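Local structure of GH86A beta-porphyranase (Bacteroides plebeius, 4AW7) at residues 356-368 with 424-436. The protein hydrolyses the beta-D-galactopyranose-(1->4)-alpha-L-galactopyranose-6-sulfate linkages of porphyran, a red-seaweed polysaccharide, releasing mostly a sulfated disaccharide. Sequence-based numbering, arbitrary orientation.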
loop_
_atom_site.group_PDB
_atom_site.type_symbol
_atom_site.label_atom_id
_atom_site.label_comp_id
_atom_site.label_asym_id
_atom_site.label_seq_id
_atom_site.Cartn_x
_atom_site.Cartn_y
_atom_site.Cartn_z
ATOM N N ASN A 356 0.225 16.188 -17.337
ATOM C CA ASN A 356 -0.297 17.066 -16.289
ATOM C C ASN A 356 0.605 17.113 -15.042
ATOM O O ASN A 356 1.640 16.437 -14.981
ATOM C CB ASN A 356 -1.766 16.764 -15.990
ATOM C CG ASN A 356 -1.995 15.410 -15.367
ATOM O OD1 ASN A 356 -1.196 14.956 -14.527
ATOM N ND2 ASN A 356 -3.123 14.772 -15.708
ATOM N N ASP A 357 0.219 17.922 -14.055
ATOM C CA ASP A 357 1.088 18.187 -12.917
ATOM C C ASP A 357 1.245 16.989 -11.980
ATOM O O ASP A 357 2.075 17.073 -11.061
ATOM C CB ASP A 357 0.641 19.432 -12.123
ATOM C CG ASP A 357 1.002 20.725 -12.788
ATOM O OD1 ASP A 357 1.646 20.732 -13.871
ATOM O OD2 ASP A 357 0.695 21.767 -12.164
ATOM N N LYS A 358 0.508 15.895 -12.203
ATOM C CA LYS A 358 0.819 14.661 -11.484
ATOM C C LYS A 358 2.254 14.198 -11.739
ATOM O O LYS A 358 2.829 13.464 -10.921
ATOM C CB LYS A 358 -0.176 13.572 -11.787
ATOM C CG LYS A 358 -1.606 13.924 -11.468
ATOM C CD LYS A 358 -2.552 12.871 -12.027
ATOM C CE LYS A 358 -3.987 13.300 -11.994
ATOM N NZ LYS A 358 -4.863 12.210 -12.483
ATOM N N LYS A 359 2.861 14.639 -12.835
ATOM C CA LYS A 359 4.252 14.359 -13.094
ATOM C C LYS A 359 5.150 14.724 -11.917
ATOM O O LYS A 359 6.188 14.094 -11.729
ATOM C CB LYS A 359 4.739 15.103 -14.361
ATOM C CG LYS A 359 4.888 16.619 -14.177
ATOM C CD LYS A 359 5.044 17.384 -15.499
ATOM C CE LYS A 359 5.289 18.847 -15.226
ATOM N NZ LYS A 359 5.299 19.677 -16.486
ATOM N N TYR A 360 4.777 15.746 -11.145
ATOM C CA TYR A 360 5.648 16.214 -10.059
ATOM C C TYR A 360 5.777 15.193 -8.938
ATOM O O TYR A 360 6.781 15.221 -8.242
ATOM C CB TYR A 360 5.201 17.568 -9.504
ATOM C CG TYR A 360 5.407 18.704 -10.484
ATOM C CD1 TYR A 360 6.683 18.997 -10.955
ATOM C CD2 TYR A 360 4.362 19.522 -10.894
ATOM C CE1 TYR A 360 6.917 20.047 -11.850
ATOM C CE2 TYR A 360 4.583 20.589 -11.789
ATOM C CZ TYR A 360 5.857 20.812 -12.271
ATOM O OH TYR A 360 6.046 21.852 -13.151
ATOM N N PHE A 361 4.819 14.286 -8.772
ATOM C CA PHE A 361 5.022 13.206 -7.821
ATOM C C PHE A 361 6.245 12.396 -8.197
ATOM O O PHE A 361 7.090 12.065 -7.367
ATOM C CB PHE A 361 3.785 12.289 -7.771
ATOM C CG PHE A 361 4.002 11.044 -6.961
ATOM C CD1 PHE A 361 4.103 11.079 -5.584
ATOM C CD2 PHE A 361 4.087 9.825 -7.587
ATOM C CE1 PHE A 361 4.340 9.925 -4.864
ATOM C CE2 PHE A 361 4.340 8.652 -6.875
ATOM C CZ PHE A 361 4.445 8.702 -5.490
ATOM N N PHE A 362 6.352 12.072 -9.487
ATOM C CA PHE A 362 7.479 11.305 -9.982
ATOM C C PHE A 362 8.770 12.141 -10.040
ATOM O O PHE A 362 9.857 11.635 -9.793
ATOM C CB PHE A 362 7.119 10.646 -11.294
ATOM C CG PHE A 362 5.932 9.711 -11.160
ATOM C CD1 PHE A 362 6.084 8.480 -10.579
ATOM C CD2 PHE A 362 4.682 10.092 -11.586
ATOM C CE1 PHE A 362 5.018 7.637 -10.432
ATOM C CE2 PHE A 362 3.603 9.230 -11.462
ATOM C CZ PHE A 362 3.781 7.992 -10.887
ATOM N N GLU A 363 8.656 13.425 -10.338
ATOM C CA GLU A 363 9.836 14.307 -10.289
ATOM C C GLU A 363 10.435 14.318 -8.875
ATOM O O GLU A 363 11.647 14.187 -8.701
ATOM C CB GLU A 363 9.472 15.722 -10.716
ATOM C CG GLU A 363 10.721 16.591 -10.927
ATOM C CD GLU A 363 11.491 16.149 -12.193
ATOM O OE1 GLU A 363 10.876 16.135 -13.223
ATOM O OE2 GLU A 363 12.704 15.780 -12.171
ATOM N N LEU A 364 9.571 14.415 -7.866
ATOM C CA LEU A 364 10.020 14.511 -6.496
ATOM C C LEU A 364 10.898 13.307 -6.119
ATOM O O LEU A 364 11.879 13.450 -5.375
ATOM C CB LEU A 364 8.790 14.559 -5.563
ATOM C CG LEU A 364 8.993 14.529 -4.062
ATOM C CD1 LEU A 364 9.726 15.815 -3.629
ATOM C CD2 LEU A 364 7.681 14.375 -3.322
ATOM N N TRP A 365 10.497 12.131 -6.586
ATOM C CA TRP A 365 11.158 10.886 -6.255
ATOM C C TRP A 365 12.159 10.409 -7.287
ATOM O O TRP A 365 12.738 9.341 -7.166
ATOM C CB TRP A 365 10.098 9.811 -5.976
ATOM C CG TRP A 365 9.313 10.102 -4.723
ATOM C CD1 TRP A 365 8.083 10.648 -4.634
ATOM C CD2 TRP A 365 9.765 9.896 -3.381
ATOM N NE1 TRP A 365 7.732 10.799 -3.322
ATOM C CE2 TRP A 365 8.751 10.333 -2.529
ATOM C CE3 TRP A 365 10.915 9.342 -2.831
ATOM C CZ2 TRP A 365 8.850 10.233 -1.141
ATOM C CZ3 TRP A 365 11.016 9.265 -1.437
ATOM C CH2 TRP A 365 9.964 9.689 -0.628
ATOM N N LYS A 366 12.413 11.209 -8.319
ATOM C CA LYS A 366 13.304 10.750 -9.376
ATOM C C LYS A 366 14.713 10.524 -8.824
ATOM O O LYS A 366 15.214 11.280 -7.989
ATOM C CB LYS A 366 13.320 11.747 -10.548
ATOM C CG LYS A 366 14.052 11.201 -11.809
ATOM C CD LYS A 366 13.929 12.223 -12.946
ATOM C CE LYS A 366 14.933 12.042 -14.094
ATOM N NZ LYS A 366 14.620 12.938 -15.200
ATOM N N ASN A 367 15.332 9.448 -9.267
ATOM C CA ASN A 367 16.676 9.035 -8.836
ATOM C C ASN A 367 16.803 8.518 -7.429
ATOM O O ASN A 367 17.852 8.014 -7.067
ATOM C CB ASN A 367 17.734 10.117 -9.148
ATOM C CG ASN A 367 17.897 10.326 -10.665
ATOM O OD1 ASN A 367 18.237 9.394 -11.375
ATOM N ND2 ASN A 367 17.627 11.511 -11.121
ATOM N N VAL A 368 15.734 8.582 -6.637
ATOM C CA VAL A 368 15.810 8.122 -5.257
ATOM C C VAL A 368 15.903 6.596 -5.253
ATOM O O VAL A 368 15.040 5.902 -5.769
ATOM C CB VAL A 368 14.618 8.593 -4.404
ATOM C CG1 VAL A 368 14.673 7.988 -2.992
ATOM C CG2 VAL A 368 14.546 10.126 -4.357
ATOM N N ARG A 424 14.131 19.337 -2.719
ATOM C CA ARG A 424 12.916 19.237 -3.521
ATOM C C ARG A 424 11.704 19.328 -2.610
ATOM O O ARG A 424 11.655 18.709 -1.566
ATOM C CB ARG A 424 12.882 17.893 -4.234
ATOM C CG ARG A 424 14.135 17.534 -5.051
ATOM C CD ARG A 424 14.032 16.131 -5.577
ATOM N NE ARG A 424 15.211 15.736 -6.318
ATOM C CZ ARG A 424 15.378 14.522 -6.824
ATOM N NH1 ARG A 424 14.430 13.612 -6.671
ATOM N NH2 ARG A 424 16.488 14.183 -7.442
ATOM N N SER A 425 10.705 20.081 -3.036
ATOM C CA SER A 425 9.481 20.271 -2.275
ATOM C C SER A 425 8.273 20.160 -3.183
ATOM O O SER A 425 8.209 20.855 -4.180
ATOM C CB SER A 425 9.475 21.642 -1.628
ATOM O OG SER A 425 8.239 21.909 -1.042
ATOM N N LEU A 426 7.314 19.340 -2.785
ATOM C CA LEU A 426 6.043 19.197 -3.471
ATOM C C LEU A 426 4.935 19.500 -2.474
ATOM O O LEU A 426 4.684 18.739 -1.525
ATOM C CB LEU A 426 5.885 17.804 -4.069
ATOM C CG LEU A 426 4.739 17.628 -5.074
ATOM C CD1 LEU A 426 4.897 16.279 -5.758
ATOM C CD2 LEU A 426 3.348 17.803 -4.455
ATOM N N TYR A 427 4.282 20.645 -2.666
ATOM C CA TYR A 427 3.207 21.095 -1.799
ATOM C C TYR A 427 1.912 21.071 -2.597
ATOM O O TYR A 427 1.837 21.655 -3.654
ATOM C CB TYR A 427 3.487 22.512 -1.267
ATOM C CG TYR A 427 2.303 23.122 -0.535
ATOM C CD1 TYR A 427 1.612 22.406 0.412
ATOM C CD2 TYR A 427 1.871 24.428 -0.781
ATOM C CE1 TYR A 427 0.528 22.926 1.106
ATOM C CE2 TYR A 427 0.772 24.955 -0.067
ATOM C CZ TYR A 427 0.101 24.186 0.840
ATOM O OH TYR A 427 -0.976 24.741 1.534
ATOM N N VAL A 428 0.920 20.360 -2.087
ATOM C CA VAL A 428 -0.399 20.286 -2.704
ATOM C C VAL A 428 -1.342 21.161 -1.896
ATOM O O VAL A 428 -1.656 20.881 -0.758
ATOM C CB VAL A 428 -0.939 18.845 -2.777
ATOM C CG1 VAL A 428 -2.274 18.811 -3.513
ATOM C CG2 VAL A 428 0.057 17.911 -3.460
ATOM N N ASN A 429 -1.787 22.243 -2.510
ATOM C CA ASN A 429 -2.799 23.114 -1.889
ATOM C C ASN A 429 -4.142 22.848 -2.558
ATOM O O ASN A 429 -4.214 22.779 -3.791
ATOM C CB ASN A 429 -2.363 24.558 -2.056
ATOM C CG ASN A 429 -3.358 25.522 -1.461
ATOM O OD1 ASN A 429 -4.283 25.939 -2.150
ATOM N ND2 ASN A 429 -3.246 25.783 -0.161
ATOM N N TYR A 430 -5.199 22.656 -1.777
ATOM C CA TYR A 430 -6.410 22.223 -2.433
ATOM C C TYR A 430 -6.974 23.267 -3.431
ATOM O O TYR A 430 -7.548 22.826 -4.433
ATOM C CB TYR A 430 -7.439 21.666 -1.435
ATOM C CG TYR A 430 -7.110 20.265 -0.896
ATOM C CD1 TYR A 430 -5.883 19.634 -1.159
ATOM C CD2 TYR A 430 -8.042 19.577 -0.145
ATOM C CE1 TYR A 430 -5.607 18.388 -0.686
ATOM C CE2 TYR A 430 -7.782 18.326 0.342
ATOM C CZ TYR A 430 -6.571 17.729 0.084
ATOM O OH TYR A 430 -6.377 16.470 0.607
ATOM N N ASN A 431 -6.793 24.573 -3.226
ATOM C CA ASN A 431 -7.291 25.531 -4.219
ATOM C C ASN A 431 -6.268 25.887 -5.300
ATOM O O ASN A 431 -6.662 26.107 -6.458
ATOM C CB ASN A 431 -7.852 26.806 -3.555
ATOM C CG ASN A 431 -9.207 26.576 -2.880
ATOM O OD1 ASN A 431 -9.912 25.610 -3.174
ATOM N ND2 ASN A 431 -9.564 27.468 -1.968
ATOM N N ALA A 432 -4.989 25.932 -4.951
ATOM C CA ALA A 432 -3.946 26.401 -5.851
ATOM C C ALA A 432 -3.275 25.290 -6.669
ATOM O O ALA A 432 -2.614 25.569 -7.671
ATOM C CB ALA A 432 -2.874 27.187 -5.041
ATOM N N GLY A 433 -3.454 24.044 -6.281
ATOM C CA GLY A 433 -2.784 22.957 -6.985
ATOM C C GLY A 433 -1.409 22.693 -6.442
ATOM O O GLY A 433 -1.113 22.913 -5.265
ATOM N N ILE A 434 -0.570 22.141 -7.295
ATOM C CA ILE A 434 0.769 21.717 -6.901
ATOM C C ILE A 434 1.777 22.832 -7.062
ATOM O O ILE A 434 1.862 23.449 -8.119
ATOM C CB ILE A 434 1.213 20.472 -7.719
ATOM C CG1 ILE A 434 0.335 19.283 -7.286
ATOM C CG2 ILE A 434 2.706 20.183 -7.497
ATOM C CD1 ILE A 434 0.498 18.045 -8.184
ATOM N N GLU A 435 2.573 23.040 -6.011
ATOM C CA GLU A 435 3.759 23.911 -6.071
ATOM C C GLU A 435 4.989 23.025 -5.868
ATOM O O GLU A 435 5.190 22.472 -4.764
ATOM C CB GLU A 435 3.722 25.022 -5.003
ATOM C CG GLU A 435 4.910 25.995 -5.032
ATOM C CD GLU A 435 4.893 26.919 -6.245
ATOM O OE1 GLU A 435 3.823 27.048 -6.900
ATOM O OE2 GLU A 435 5.954 27.514 -6.544
ATOM N N TYR A 436 5.756 22.851 -6.928
ATOM C CA TYR A 436 6.960 22.034 -6.915
ATOM C C TYR A 436 8.161 22.925 -7.106
ATOM O O TYR A 436 8.236 23.674 -8.087
ATOM C CB TYR A 436 6.924 20.954 -8.016
ATOM C CG TYR A 436 8.148 20.077 -7.933
ATOM C CD1 TYR A 436 8.218 19.060 -6.999
ATOM C CD2 TYR A 436 9.257 20.306 -8.726
ATOM C CE1 TYR A 436 9.326 18.307 -6.874
ATOM C CE2 TYR A 436 10.392 19.526 -8.621
ATOM C CZ TYR A 436 10.418 18.517 -7.669
ATOM O OH TYR A 436 11.530 17.731 -7.490
HETATM O O HOH W 1 -1.096 22.021 -10.139
HETATM O O HOH W 2 2.431 23.603 -10.901
#
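Tyr436 lays its CB over one face of the Tyr360 ring, a CH-pi contact 3.8 Å from CB to the ring centroid that a flat aromatic surface suits. The ring planes are nearly parallel (13°) but strongly offset, so that CB and CG of Tyr436, rather than its ring centre, meet Tyr360. Because CG of Tyr436 stands anti to the backbone N (chi1 -177°), its ring runs on along the helix, where Glu363 CG and Leu364 CB pack against it. Branched ends suit the uneven helix surface: Leu426 CD1 seats against the backbone at Phe361 N and Tyr360 O, 3.3 Å from the latter, while Ile434 puts CG2 beside Tyr360 CD2 and CD1 against Asp357 O. Helix 359-365 thus lies on an antiparallel beta hairpin of the beta-sandwich domain. From the helix, Leu364 forks onto the strand, CD2 on Leu426 CB and CD1 on Arg424 CB. Arg424, long and rich in N-H groups, serves two carbonyls at the type II turn Trp365 to Val368: NH1 donates to Leu364 O (2.9 Å) from above the carbonyl plane, and NH1 and NH2 both grip Lys366 O. A leucine here, offering no N-H, would probably leave these carbonyls lacking partners and the turn less firmly held. Two waters link Asp357 OD2 to Ile434 N and O.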